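Local coordinates for sensor protein QseC (Escherichia coli, PDB 3JZ3) that senses signals at the inner membrane as a histidine kinase, using ATP to phosphorylate itself and possibly its partner QseB, and activates the flagella regulon, at residues V55-T60 with I186-I190; D146-D152 with F208-W214; K110-Q114 with L193-N197; S85-I89 with V122-D127. One frame throughout, in Å; residues are numbered along the deposited sequence.

Interaction 1: V55-T60 with I186-I190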
loop_
_atom_site.group_PDB
_atom_site.type_symbol
_atom_site.label_atom_id
_atom_site.label_comp_id
_atom_site.label_asym_id
_atom_site.label_seq_id
_atom_site.Cartn_x
_atom_site.Cartn_y
_atom_site.Cartn_z
ATOM N N VAL B 55 6.419 -1.690 5.729
ATOM C CA VAL B 55 6.969 -0.332 5.750
ATOM C C VAL B 55 7.618 -0.019 7.101
ATOM O O VAL B 55 8.643 0.664 7.154
ATOM C CB VAL B 55 5.910 0.735 5.352
ATOM C CG1 VAL B 55 6.457 2.143 5.524
ATOM C CG2 VAL B 55 5.459 0.528 3.908
ATOM N N ASP B 56 7.030 -0.536 8.181
ATOM C CA ASP B 56 7.636 -0.443 9.510
ATOM C C ASP B 56 9.033 -1.056 9.523
ATOM O O ASP B 56 9.984 -0.429 9.991
ATOM C CB ASP B 56 6.760 -1.126 10.564
ATOM C CG ASP B 56 7.297 -0.957 11.983
ATOM O OD1 ASP B 56 7.913 0.090 12.288
ATOM O OD2 ASP B 56 7.092 -1.877 12.802
ATOM N N GLN B 57 9.148 -2.280 9.006
ATOM C CA GLN B 57 10.433 -2.970 8.933
ATOM C C GLN B 57 11.426 -2.175 8.092
ATOM O O GLN B 57 12.563 -1.959 8.511
ATOM C CB GLN B 57 10.261 -4.385 8.377
ATOM C CG GLN B 57 11.558 -5.189 8.328
ATOM C CD GLN B 57 11.343 -6.655 7.996
ATOM O OE1 GLN B 57 10.440 -7.015 7.235
ATOM N NE2 GLN B 57 12.179 -7.509 8.566
ATOM N N LEU B 58 10.984 -1.717 6.922
ATOM C CA LEU B 58 11.852 -0.957 6.021
ATOM C C LEU B 58 12.300 0.385 6.607
ATOM O O LEU B 58 13.425 0.824 6.359
ATOM C CB LEU B 58 11.191 -0.761 4.653
ATOM C CG LEU B 58 10.962 -2.009 3.794
ATOM C CD1 LEU B 58 10.277 -1.639 2.486
ATOM C CD2 LEU B 58 12.259 -2.755 3.521
ATOM N N LEU B 59 11.425 1.025 7.385
ATOM C CA LEU B 59 11.768 2.267 8.083
ATOM C C LEU B 59 12.883 2.044 9.099
ATOM O O LEU B 59 13.847 2.812 9.149
ATOM C CB LEU B 59 10.545 2.866 8.789
ATOM C CG LEU B 59 9.581 3.772 8.015
ATOM C CD1 LEU B 59 8.399 4.105 8.901
ATOM C CD2 LEU B 59 10.258 5.049 7.532
ATOM N N THR B 60 12.734 0.989 9.898
ATOM C CA THR B 60 13.706 0.619 10.919
ATOM C C THR B 60 15.071 0.288 10.305
ATOM O O THR B 60 16.092 0.828 10.735
ATOM C CB THR B 60 13.211 -0.589 11.750
ATOM O OG1 THR B 60 11.833 -0.407 12.102
ATOM C CG2 THR B 60 14.035 -0.747 13.016
ATOM N N ILE B 186 4.582 1.494 14.916
ATOM C CA ILE B 186 4.905 2.215 13.687
ATOM C C ILE B 186 4.334 3.628 13.798
ATOM O O ILE B 186 4.896 4.583 13.251
ATOM C CB ILE B 186 4.355 1.495 12.418
ATOM C CG1 ILE B 186 5.017 2.062 11.151
ATOM C CG2 ILE B 186 2.825 1.569 12.360
ATOM C CD1 ILE B 186 4.420 1.571 9.826
ATOM N N VAL B 187 3.216 3.735 14.519
ATOM C CA VAL B 187 2.591 5.010 14.846
ATOM C C VAL B 187 3.604 5.893 15.569
ATOM O O VAL B 187 3.807 7.044 15.186
ATOM C CB VAL B 187 1.316 4.815 15.703
ATOM C CG1 VAL B 187 0.763 6.153 16.179
ATOM C CG2 VAL B 187 0.253 4.043 14.915
ATOM N N GLN B 188 4.262 5.338 16.585
ATOM C CA GLN B 188 5.308 6.054 17.311
ATOM C C GLN B 188 6.493 6.420 16.412
ATOM O O GLN B 188 7.050 7.510 16.532
ATOM C CB GLN B 188 5.783 5.245 18.524
ATOM N N ARG B 189 6.856 5.515 15.508
ATOM C CA ARG B 189 8.014 5.701 14.632
ATOM C C ARG B 189 7.764 6.766 13.560
ATOM O O ARG B 189 8.602 7.648 13.345
ATOM C CB ARG B 189 8.415 4.364 13.994
ATOM C CG ARG B 189 9.703 4.397 13.184
ATOM C CD ARG B 189 10.148 2.987 12.776
ATOM N NE ARG B 189 10.890 2.304 13.839
ATOM C CZ ARG B 189 10.374 1.407 14.677
ATOM N NH1 ARG B 189 9.096 1.053 14.596
ATOM N NH2 ARG B 189 11.145 0.856 15.603
ATOM N N ILE B 190 6.618 6.675 12.891
ATOM C CA ILE B 190 6.226 7.654 11.878
ATOM C C ILE B 190 6.061 9.037 12.509
ATOM O O ILE B 190 6.555 10.032 11.970
ATOM C CB ILE B 190 4.934 7.220 11.144
ATOM C CG1 ILE B 190 5.244 6.095 10.156
ATOM C CG2 ILE B 190 4.280 8.399 10.427
ATOM C CD1 ILE B 190 4.012 5.352 9.668
#

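Interaction 2: D146-D152 with F208-W214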
loop_
_atom_site.group_PDB
_atom_site.type_symbol
_atom_site.label_atom_id
_atom_site.label_comp_id
_atom_site.label_asym_id
_atom_site.label_seq_id
_atom_site.Cartn_x
_atom_site.Cartn_y
_atom_site.Cartn_z
ATOM N N ASP B 146 -2.962 21.963 17.170
ATOM C CA ASP B 146 -1.642 21.352 17.327
ATOM C C ASP B 146 -1.685 19.863 17.694
ATOM O O ASP B 146 -0.694 19.304 18.170
ATOM C CB ASP B 146 -0.819 22.134 18.359
ATOM C CG ASP B 146 -1.465 22.159 19.736
ATOM O OD1 ASP B 146 -2.614 21.677 19.889
ATOM O OD2 ASP B 146 -0.815 22.669 20.674
ATOM N N ASN B 147 -2.839 19.235 17.477
ATOM C CA ASN B 147 -3.012 17.806 17.713
ATOM C C ASN B 147 -4.256 17.266 17.020
ATOM O O ASN B 147 -5.174 18.023 16.705
ATOM C CB ASN B 147 -3.091 17.502 19.213
ATOM C CG ASN B 147 -4.323 18.104 19.868
ATOM O OD1 ASN B 147 -5.352 17.441 20.013
ATOM N ND2 ASN B 147 -4.227 19.370 20.255
ATOM N N PHE B 148 -4.276 15.962 16.770
ATOM C CA PHE B 148 -5.535 15.279 16.492
ATOM C C PHE B 148 -5.726 14.111 17.452
ATOM O O PHE B 148 -4.756 13.585 18.000
ATOM C CB PHE B 148 -5.715 14.895 15.006
ATOM C CG PHE B 148 -4.779 13.827 14.513
ATOM C CD1 PHE B 148 -5.118 12.480 14.623
ATOM C CD2 PHE B 148 -3.581 14.168 13.893
ATOM C CE1 PHE B 148 -4.259 11.483 14.151
ATOM C CE2 PHE B 148 -2.712 13.179 13.411
ATOM C CZ PHE B 148 -3.052 11.836 13.545
ATOM N N ILE B 149 -6.981 13.740 17.679
ATOM C CA ILE B 149 -7.317 12.697 18.641
ATOM C C ILE B 149 -8.216 11.653 18.001
ATOM O O ILE B 149 -9.186 11.989 17.321
ATOM C CB ILE B 149 -8.030 13.269 19.902
ATOM C CG1 ILE B 149 -7.133 14.277 20.638
ATOM C CG2 ILE B 149 -8.450 12.142 20.851
ATOM C CD1 ILE B 149 -7.889 15.233 21.571
ATOM N N VAL B 150 -7.869 10.386 18.213
ATOM C CA VAL B 150 -8.736 9.267 17.865
ATOM C C VAL B 150 -9.144 8.596 19.176
ATOM O O VAL B 150 -8.293 8.255 20.000
ATOM C CB VAL B 150 -8.039 8.270 16.906
ATOM C CG1 VAL B 150 -9.008 7.184 16.451
ATOM C CG2 VAL B 150 -7.460 9.003 15.699
ATOM N N ARG B 151 -10.449 8.425 19.367
ATOM C CA ARG B 151 -11.006 8.023 20.654
ATOM C C ARG B 151 -12.174 7.054 20.474
ATOM O O ARG B 151 -13.090 7.316 19.693
ATOM C CB ARG B 151 -11.465 9.273 21.410
ATOM C CG ARG B 151 -12.131 9.021 22.744
ATOM C CD ARG B 151 -13.180 10.089 23.019
ATOM N NE ARG B 151 -13.714 10.009 24.377
ATOM C CZ ARG B 151 -14.642 9.145 24.781
ATOM N NH1 ARG B 151 -15.157 8.256 23.937
ATOM N NH2 ARG B 151 -15.052 9.164 26.043
ATOM N N ASP B 152 -12.138 5.941 21.202
ATOM C CA ASP B 152 -13.211 4.943 21.161
ATOM C C ASP B 152 -13.816 4.692 22.546
ATOM O O ASP B 152 -13.356 5.256 23.541
ATOM C CB ASP B 152 -12.712 3.631 20.533
ATOM C CG ASP B 152 -11.570 2.996 21.318
ATOM O OD1 ASP B 152 -10.412 3.070 20.852
ATOM O OD2 ASP B 152 -11.829 2.424 22.401
ATOM N N PHE B 208 -10.710 4.080 25.148
ATOM C CA PHE B 208 -9.325 4.304 24.729
ATOM C C PHE B 208 -9.153 5.633 23.994
ATOM O O PHE B 208 -10.089 6.138 23.371
ATOM C CB PHE B 208 -8.833 3.139 23.862
ATOM C CG PHE B 208 -7.351 3.155 23.600
ATOM C CD1 PHE B 208 -6.446 2.834 24.609
ATOM C CD2 PHE B 208 -6.859 3.482 22.339
ATOM C CE1 PHE B 208 -5.071 2.843 24.366
ATOM C CE2 PHE B 208 -5.485 3.494 22.085
ATOM C CZ PHE B 208 -4.591 3.171 23.102
ATOM N N GLU B 209 -7.949 6.193 24.078
ATOM C CA GLU B 209 -7.638 7.470 23.448
ATOM C C GLU B 209 -6.198 7.505 22.933
ATOM O O GLU B 209 -5.270 7.061 23.615
ATOM C CB GLU B 209 -7.879 8.617 24.434
ATOM C CG GLU B 209 -7.614 10.012 23.874
ATOM C CD GLU B 209 -7.570 11.085 24.950
ATOM O OE1 GLU B 209 -8.463 11.092 25.828
ATOM O OE2 GLU B 209 -6.645 11.927 24.916
ATOM N N ALA B 210 -6.030 8.029 21.723
ATOM C CA ALA B 210 -4.713 8.282 21.151
ATOM C C ALA B 210 -4.655 9.731 20.682
ATOM O O ALA B 210 -5.566 10.202 19.997
ATOM C CB ALA B 210 -4.441 7.331 19.999
ATOM N N LYS B 211 -3.594 10.435 21.064
ATOM C CA LYS B 211 -3.430 11.838 20.701
ATOM C C LYS B 211 -2.085 12.084 20.030
ATOM O O LYS B 211 -1.028 11.840 20.618
ATOM C CB LYS B 211 -3.577 12.744 21.928
ATOM C CG LYS B 211 -3.342 14.231 21.641
ATOM C CD LYS B 211 -2.900 14.992 22.888
ATOM C CE LYS B 211 -4.076 15.341 23.791
ATOM N NZ LYS B 211 -3.620 15.894 25.094
ATOM N N VAL B 212 -2.138 12.577 18.794
ATOM C CA VAL B 212 -0.934 12.911 18.053
ATOM C C VAL B 212 -0.742 14.420 18.103
ATOM O O VAL B 212 -1.546 15.175 17.564
ATOM C CB VAL B 212 -0.991 12.402 16.596
ATOM C CG1 VAL B 212 0.282 12.766 15.842
ATOM C CG2 VAL B 212 -1.207 10.892 16.566
ATOM N N SER B 213 0.328 14.853 18.760
ATOM C CA SER B 213 0.599 16.273 18.916
ATOM C C SER B 213 1.879 16.688 18.204
ATOM O O SER B 213 2.792 15.880 18.014
ATOM C CB SER B 213 0.674 16.643 20.398
ATOM O OG SER B 213 1.667 15.876 21.056
ATOM N N TRP B 214 1.921 17.956 17.811
ATOM C CA TRP B 214 3.101 18.571 17.209
ATOM C C TRP B 214 3.210 20.004 17.721
ATOM O O TRP B 214 2.291 20.509 18.374
ATOM C CB TRP B 214 2.996 18.560 15.680
ATOM C CG TRP B 214 1.733 19.182 15.189
ATOM C CD1 TRP B 214 1.525 20.500 14.906
ATOM C CD2 TRP B 214 0.488 18.517 14.947
ATOM N NE1 TRP B 214 0.231 20.695 14.494
ATOM C CE2 TRP B 214 -0.427 19.494 14.511
ATOM C CE3 TRP B 214 0.060 17.187 15.054
ATOM C CZ2 TRP B 214 -1.750 19.186 14.183
ATOM C CZ3 TRP B 214 -1.252 16.882 14.727
ATOM C CH2 TRP B 214 -2.141 17.879 14.298
#

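Interaction 3: K110-Q114 with L193-N197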
loop_
_atom_site.group_PDB
_atom_site.type_symbol
_atom_site.label_atom_id
_atom_site.label_comp_id
_atom_site.label_asym_id
_atom_site.label_seq_id
_atom_site.Cartn_x
_atom_site.Cartn_y
_atom_site.Cartn_z
ATOM N N LYS B 110 -1.483 22.721 8.157
ATOM C CA LYS B 110 -0.552 22.037 7.266
ATOM C C LYS B 110 0.709 21.620 8.009
ATOM O O LYS B 110 1.309 22.423 8.728
ATOM C CB LYS B 110 -0.187 22.919 6.068
ATOM C CG LYS B 110 -1.362 23.314 5.184
ATOM C CD LYS B 110 -0.882 23.944 3.883
ATOM C CE LYS B 110 -2.037 24.488 3.056
ATOM N NZ LYS B 110 -2.606 25.743 3.636
ATOM N N ARG B 111 1.095 20.360 7.842
ATOM C CA ARG B 111 2.344 19.852 8.404
ATOM C C ARG B 111 3.249 19.327 7.303
ATOM O O ARG B 111 2.775 18.823 6.282
ATOM C CB ARG B 111 2.081 18.745 9.429
ATOM C CG ARG B 111 1.607 19.239 10.790
ATOM C CD ARG B 111 2.682 20.041 11.517
ATOM N NE ARG B 111 3.801 19.217 11.974
ATOM C CZ ARG B 111 4.788 19.654 12.751
ATOM N NH1 ARG B 111 4.807 20.916 13.167
ATOM N NH2 ARG B 111 5.758 18.827 13.122
ATOM N N THR B 112 4.553 19.459 7.514
ATOM C CA THR B 112 5.535 18.919 6.593
ATOM C C THR B 112 5.623 17.419 6.837
ATOM O O THR B 112 5.863 16.974 7.962
ATOM C CB THR B 112 6.914 19.591 6.781
ATOM O OG1 THR B 112 6.766 21.014 6.685
ATOM C CG2 THR B 112 7.903 19.125 5.710
ATOM N N GLY B 113 5.400 16.640 5.789
ATOM C CA GLY B 113 5.446 15.197 5.928
ATOM C C GLY B 113 5.363 14.410 4.643
ATOM O O GLY B 113 5.144 14.963 3.565
ATOM N N GLN B 114 5.555 13.104 4.778
ATOM C CA GLN B 114 5.373 12.162 3.692
ATOM C C GLN B 114 3.929 11.629 3.778
ATOM O O GLN B 114 3.547 11.019 4.781
ATOM C CB GLN B 114 6.469 11.075 3.771
ATOM C CG GLN B 114 6.149 9.687 3.206
ATOM C CD GLN B 114 5.681 9.682 1.772
ATOM O OE1 GLN B 114 4.510 9.465 1.510
ATOM N NE2 GLN B 114 6.591 9.916 0.839
ATOM N N LEU B 193 9.415 10.587 13.311
ATOM C CA LEU B 193 10.021 11.027 12.059
ATOM C C LEU B 193 9.472 12.389 11.616
ATOM O O LEU B 193 10.201 13.196 11.041
ATOM C CB LEU B 193 9.804 9.967 10.974
ATOM C CG LEU B 193 10.326 10.182 9.551
ATOM C CD1 LEU B 193 11.848 10.156 9.500
ATOM C CD2 LEU B 193 9.749 9.126 8.628
ATOM N N HIS B 194 8.194 12.634 11.901
ATOM C CA HIS B 194 7.522 13.881 11.528
ATOM C C HIS B 194 7.599 14.965 12.606
ATOM O O HIS B 194 6.950 16.008 12.491
ATOM C CB HIS B 194 6.056 13.601 11.200
ATOM C CG HIS B 194 5.858 12.869 9.913
ATOM N ND1 HIS B 194 5.953 11.498 9.814
ATOM C CD2 HIS B 194 5.573 13.318 8.670
ATOM C CE1 HIS B 194 5.734 11.134 8.564
ATOM N NE2 HIS B 194 5.501 12.220 7.849
ATOM N N GLY B 195 8.383 14.715 13.653
ATOM C CA GLY B 195 8.494 15.650 14.774
ATOM C C GLY B 195 7.221 15.717 15.600
ATOM O O GLY B 195 6.890 16.763 16.159
HETATM N N MSE B 196 6.511 14.594 15.671
HETATM C CA MSE B 196 5.247 14.515 16.388
HETATM C C MSE B 196 5.386 13.590 17.583
HETATM O O MSE B 196 6.228 12.693 17.592
HETATM C CB MSE B 196 4.129 14.000 15.472
HETATM C CG MSE B 196 3.799 14.899 14.289
HETATM SE SE MSE B 196 2.507 14.076 13.063
HETATM C CE MSE B 196 2.424 15.493 11.719
ATOM N N ASN B 197 4.552 13.819 18.589
ATOM C CA ASN B 197 4.484 12.970 19.768
ATOM C C ASN B 197 3.163 12.224 19.742
ATOM O O ASN B 197 2.151 12.762 19.298
ATOM C CB ASN B 197 4.580 13.835 21.033
ATOM C CG ASN B 197 4.684 13.017 22.315
ATOM O OD1 ASN B 197 3.765 12.284 22.683
ATOM N ND2 ASN B 197 5.801 13.165 23.016
#

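Interaction 4: S85-I89 with V122-D127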
loop_
_atom_site.group_PDB
_atom_site.type_symbol
_atom_site.label_atom_id
_atom_site.label_comp_id
_atom_site.label_asym_id
_atom_site.label_seq_id
_atom_site.Cartn_x
_atom_site.Cartn_y
_atom_site.Cartn_z
ATOM N N SER B 85 -9.121 9.489 5.308
ATOM C CA SER B 85 -8.969 8.280 6.113
ATOM C C SER B 85 -10.310 7.815 6.670
ATOM O O SER B 85 -10.612 6.618 6.654
ATOM C CB SER B 85 -7.985 8.509 7.257
ATOM O OG SER B 85 -6.666 8.645 6.768
ATOM N N VAL B 86 -11.116 8.762 7.149
ATOM C CA VAL B 86 -12.452 8.443 7.633
ATOM C C VAL B 86 -13.266 7.845 6.488
ATOM O O VAL B 86 -13.973 6.853 6.679
ATOM C CB VAL B 86 -13.157 9.673 8.269
ATOM C CG1 VAL B 86 -14.647 9.416 8.465
ATOM C CG2 VAL B 86 -12.515 10.018 9.604
HETATM N N MSE B 87 -13.119 8.426 5.295
HETATM C CA MSE B 87 -13.846 7.984 4.100
HETATM C C MSE B 87 -13.549 6.548 3.693
HETATM O O MSE B 87 -14.446 5.826 3.262
HETATM C CB MSE B 87 -13.618 8.939 2.924
HETATM C CG MSE B 87 -14.458 10.212 2.982
HETATM SE SE MSE B 87 -16.353 9.888 3.372
HETATM C CE MSE B 87 -16.243 9.629 5.293
ATOM N N ASP B 88 -12.290 6.144 3.832
ATOM C CA ASP B 88 -11.878 4.776 3.546
ATOM C C ASP B 88 -12.607 3.778 4.437
ATOM O O ASP B 88 -12.837 2.632 4.042
ATOM C CB ASP B 88 -10.367 4.622 3.745
ATOM C CG ASP B 88 -9.557 5.223 2.608
ATOM O OD1 ASP B 88 -10.088 5.342 1.480
ATOM O OD2 ASP B 88 -8.378 5.568 2.843
ATOM N N ILE B 89 -12.981 4.243 5.627
ATOM C CA ILE B 89 -13.467 3.399 6.712
ATOM C C ILE B 89 -14.980 3.460 6.902
ATOM O O ILE B 89 -15.602 2.456 7.242
ATOM C CB ILE B 89 -12.745 3.787 8.042
ATOM C CG1 ILE B 89 -11.350 3.158 8.101
ATOM C CG2 ILE B 89 -13.562 3.421 9.282
ATOM C CD1 ILE B 89 -11.340 1.637 8.070
ATOM N N VAL B 122 -2.418 7.416 10.561
ATOM C CA VAL B 122 -3.805 7.741 10.890
ATOM C C VAL B 122 -4.689 6.501 10.794
ATOM O O VAL B 122 -5.520 6.249 11.667
ATOM C CB VAL B 122 -4.363 8.886 9.996
ATOM C CG1 VAL B 122 -5.855 9.059 10.212
ATOM C CG2 VAL B 122 -3.636 10.194 10.287
ATOM N N ARG B 123 -4.477 5.724 9.738
ATOM C CA ARG B 123 -5.289 4.549 9.463
ATOM C C ARG B 123 -5.122 3.435 10.506
ATOM O O ARG B 123 -6.086 2.748 10.839
ATOM C CB ARG B 123 -4.998 4.036 8.056
ATOM C CG ARG B 123 -5.996 3.023 7.556
ATOM C CD ARG B 123 -7.337 3.641 7.212
ATOM N NE ARG B 123 -8.283 2.613 6.788
ATOM C CZ ARG B 123 -8.350 2.102 5.560
ATOM N NH1 ARG B 123 -7.525 2.514 4.607
ATOM N NH2 ARG B 123 -9.249 1.170 5.286
ATOM N N ASN B 124 -3.907 3.268 11.018
ATOM C CA ASN B 124 -3.650 2.335 12.113
ATOM C C ASN B 124 -4.423 2.684 13.379
ATOM O O ASN B 124 -5.014 1.808 14.015
ATOM C CB ASN B 124 -2.155 2.260 12.420
ATOM C CG ASN B 124 -1.446 1.235 11.571
ATOM O OD1 ASN B 124 -1.521 0.038 11.836
ATOM N ND2 ASN B 124 -0.749 1.698 10.542
ATOM N N LEU B 125 -4.416 3.967 13.734
ATOM C CA LEU B 125 -5.154 4.453 14.896
ATOM C C LEU B 125 -6.655 4.272 14.706
ATOM O O LEU B 125 -7.380 3.982 15.661
ATOM C CB LEU B 125 -4.841 5.927 15.158
ATOM C CG LEU B 125 -3.422 6.337 15.551
ATOM C CD1 LEU B 125 -3.353 7.850 15.638
ATOM C CD2 LEU B 125 -2.987 5.698 16.865
ATOM N N LEU B 126 -7.105 4.447 13.464
ATOM C CA LEU B 126 -8.510 4.318 13.107
ATOM C C LEU B 126 -8.988 2.877 13.128
ATOM O O LEU B 126 -10.024 2.581 13.713
ATOM C CB LEU B 126 -8.780 4.933 11.735
ATOM C CG LEU B 126 -9.259 6.378 11.718
ATOM C CD1 LEU B 126 -9.396 6.845 10.287
ATOM C CD2 LEU B 126 -10.587 6.497 12.443
ATOM N N ASP B 127 -8.235 1.991 12.476
ATOM C CA ASP B 127 -8.533 0.558 12.474
ATOM C C ASP B 127 -8.540 -0.011 13.887
ATOM O O ASP B 127 -9.403 -0.820 14.225
ATOM C CB ASP B 127 -7.528 -0.208 11.607
ATOM C CG ASP B 127 -7.662 0.112 10.125
ATOM O OD1 ASP B 127 -8.659 0.752 9.724
ATOM O OD2 ASP B 127 -6.761 -0.281 9.356
#

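Interaction 1: V55-T60 with I186-I190
I186 meets D56 where the two domains of the kinase come together: helix 42-61, the second helix of the dimerisation hairpin, against helix 186-193 of the ATP-binding domain. The short axes pass 10.5 Å apart at 45°. From I186 the delta carbon does the touching; it slides past D56 in the opposite direction, with I186 CD1 3.6 Å from D56 CB, so an isoleucine tip lies against the aliphatic root of an acidic side chain.

One turn on, R189 runs an extended chain that carries CD to helix 42-61 and then bends at chi3 (-83°), turning NH1 to D56 and one guanidinium face to T60 OG1. R189 NH1 stands 2.8 Å from D56 OD1 in a salt bridge, although carboxylate and guanidinium planes are turned 46° from each other. T60 OG1 sits toward the rim of that face. The hydroxyl is engaged within its own helix, giving its hydrogen to D56 O at 2.8 Å from T60 OG1; T60 N reaches the same carbonyl oxygen from the other face of its plane. Nearer the backbone, the R189 chain passes L59, with R189 CD 4.0 Å from L59 CB.

The polar side of the contact thus sits toward R189 and T60, while the other side is apolar and buried. There V55 and L59 also pack on L58 of the second subunit, and V55 touches L117 of helix 115-131. I190 finishes the segment on this apolar side: its side chain crosses L59 at about a right angle, I190 CG1 lying 3.9 Å from L59 CD1.

Interaction 2: D146-D152 with F208-W214
F148 and V212 mark the tight, buried side of this strand pair. Strands 147-151 and 208-213 run antiparallel with axes 4.7 Å apart, and F148-V212 and V150-A210 are hydrogen-bonded pairs whose side chains all enter the core under helix 115-131. The F148 ring lies beside V212, pointing the same way, and V212 CB sits over one face, 3.9 Å from the F148 ring centroid, in a CH-pi contact. At the strand end W214 folds back over the start of the partner strand. With chi1 at 54° its CG lies between its own N and carbonyl carbon, which brings the indole face down on the D146-N147 peptide, D146 C standing 3.4 Å above the W214 ring plane. W214 N meanwhile donates to D146 O at 3.0 Å, and the indole edge takes F148, CD2 of F148 being 3.7 Å from CZ3 of W214.

The opposite face, carrying N147, I149, R151, E209, K211 and S213, is partly open to solvent and only lightly packed. I149 leans its CG1 on K211 CG (3.9 Å) and its CG2 on E209 CG (3.8 Å), aliphatic stems beneath charged ends; R151 turns its guanidinium to N153 instead of E209.

At the far end, D152 N bonds to F208 O, while D152 OD2 takes only a weak bond from F208 N, at 3.4 Å, its stronger partner being the backbone of G154. D152 and G154 start the DxGxG sequence of the G1 box, so this antiparallel pair, inside the five-stranded sheet of the GHKL alpha/beta sandwich, leads into a nucleotide-pocket motif.

Interaction 3: K110-Q114 with L193-N197
A Schellman motif with G195 at its C-prime position ends helix 186-193, and the turn it makes is fastened to strand 110-113 through H194 and R111. R111 folds back at chi2 and chi3, and its NH2 donates to H194 O over 3.1 Å, the oxygen lying at the edge of the guanidinium and close to its plane. The positive phi of G195 turns the chain here, and the bond from R111 grips the carbonyl just before that glycine.

H194 works from its other end. The imidazole presents its edge to the strand: H194 CD2 lies 3.3 Å from G113 CA, a close fit against a residue with no side chain, and H194 NE2 accepts the N-H of Q114 at 3.2 Å, almost within the ring plane. ND1 bonds to I190 O, which is consistent with a neutral ring protonated on ND1 and held in rotation from both sides.

Beside them the selenomethionine M196 runs past R111 in the opposite direction, M196 CE 3.9 Å from R111 CG. Q114 in turn uses OE1 to cap L116 N, so H194 braces the N-cap residue of helix 115-131: one helix C-terminus locked to the N-terminus of another.

Interaction 4: S85-I89 with V122-D127
R123 lays its guanidinium against D88 and I89 of helix 78-95, which both approach from one side of its plane. CG stands anti to the backbone N (chi1 -167°); CB and CG stay short of the neighbouring helix, and a bend at chi2 (73°) turns the rest toward it. CD is the first atom to touch, 4.1 Å from I89 CG1. NE comes closer, 3.4 Å from the same I89 CG1, and on its own helix it faces D127, R123 NE to D127 OD1 measuring 3.5 Å in a salt bridge. CZ has D88 CB over one face of the guanidinium, offset toward the rim. At the tip the two nitrogens part company: R123 NH2 rests 3.5 Å from I89 CD1, while R123 NH1 is 3.6 Å from D88 OD2, a long salt bridge in which the oxygen sits well out of the guanidinium plane.

I89 also puts CD1 3.3 Å from D127 OD1, so its end lies against the R123-D127 pair. A turn earlier, S85 points at helix 115-131, the N-box helix of the ATP-binding domain, and S85 CB meets L126 CD1 at 3.7 Å and V122 CG1 alongside; its OG is bonded back to L81 O.

With D88 and D127 both drawn to one guanidinium, and no N-H aimed at D88, that aspartate is probably held by charge attraction more than by directed bonds.

In the fold
Three of the four contacts lie within the ATP-binding domain; interaction 1 ties it to helix 42-61 of the dimerisation hairpin. Interaction 4 pairs helices 78-95 and 115-131, which cover the sheet whose strands 147-151 and 208-213 make interaction 2; the two contacts have centres about 13 Å apart and touch through F148 with V122 and through L125. Helix 186-193 starts in interaction 1 and ends in interaction 3, about 14 Å away centre to centre, and L59 touches L193 between them. Interaction 3 reaches the sheet through S213 and N197. Along the chain, interaction 4 closes before interaction 2 opens. Residues 157-182, absent from the model and probably mobile, precede helix 186-193, so the domain interface lies just beyond them.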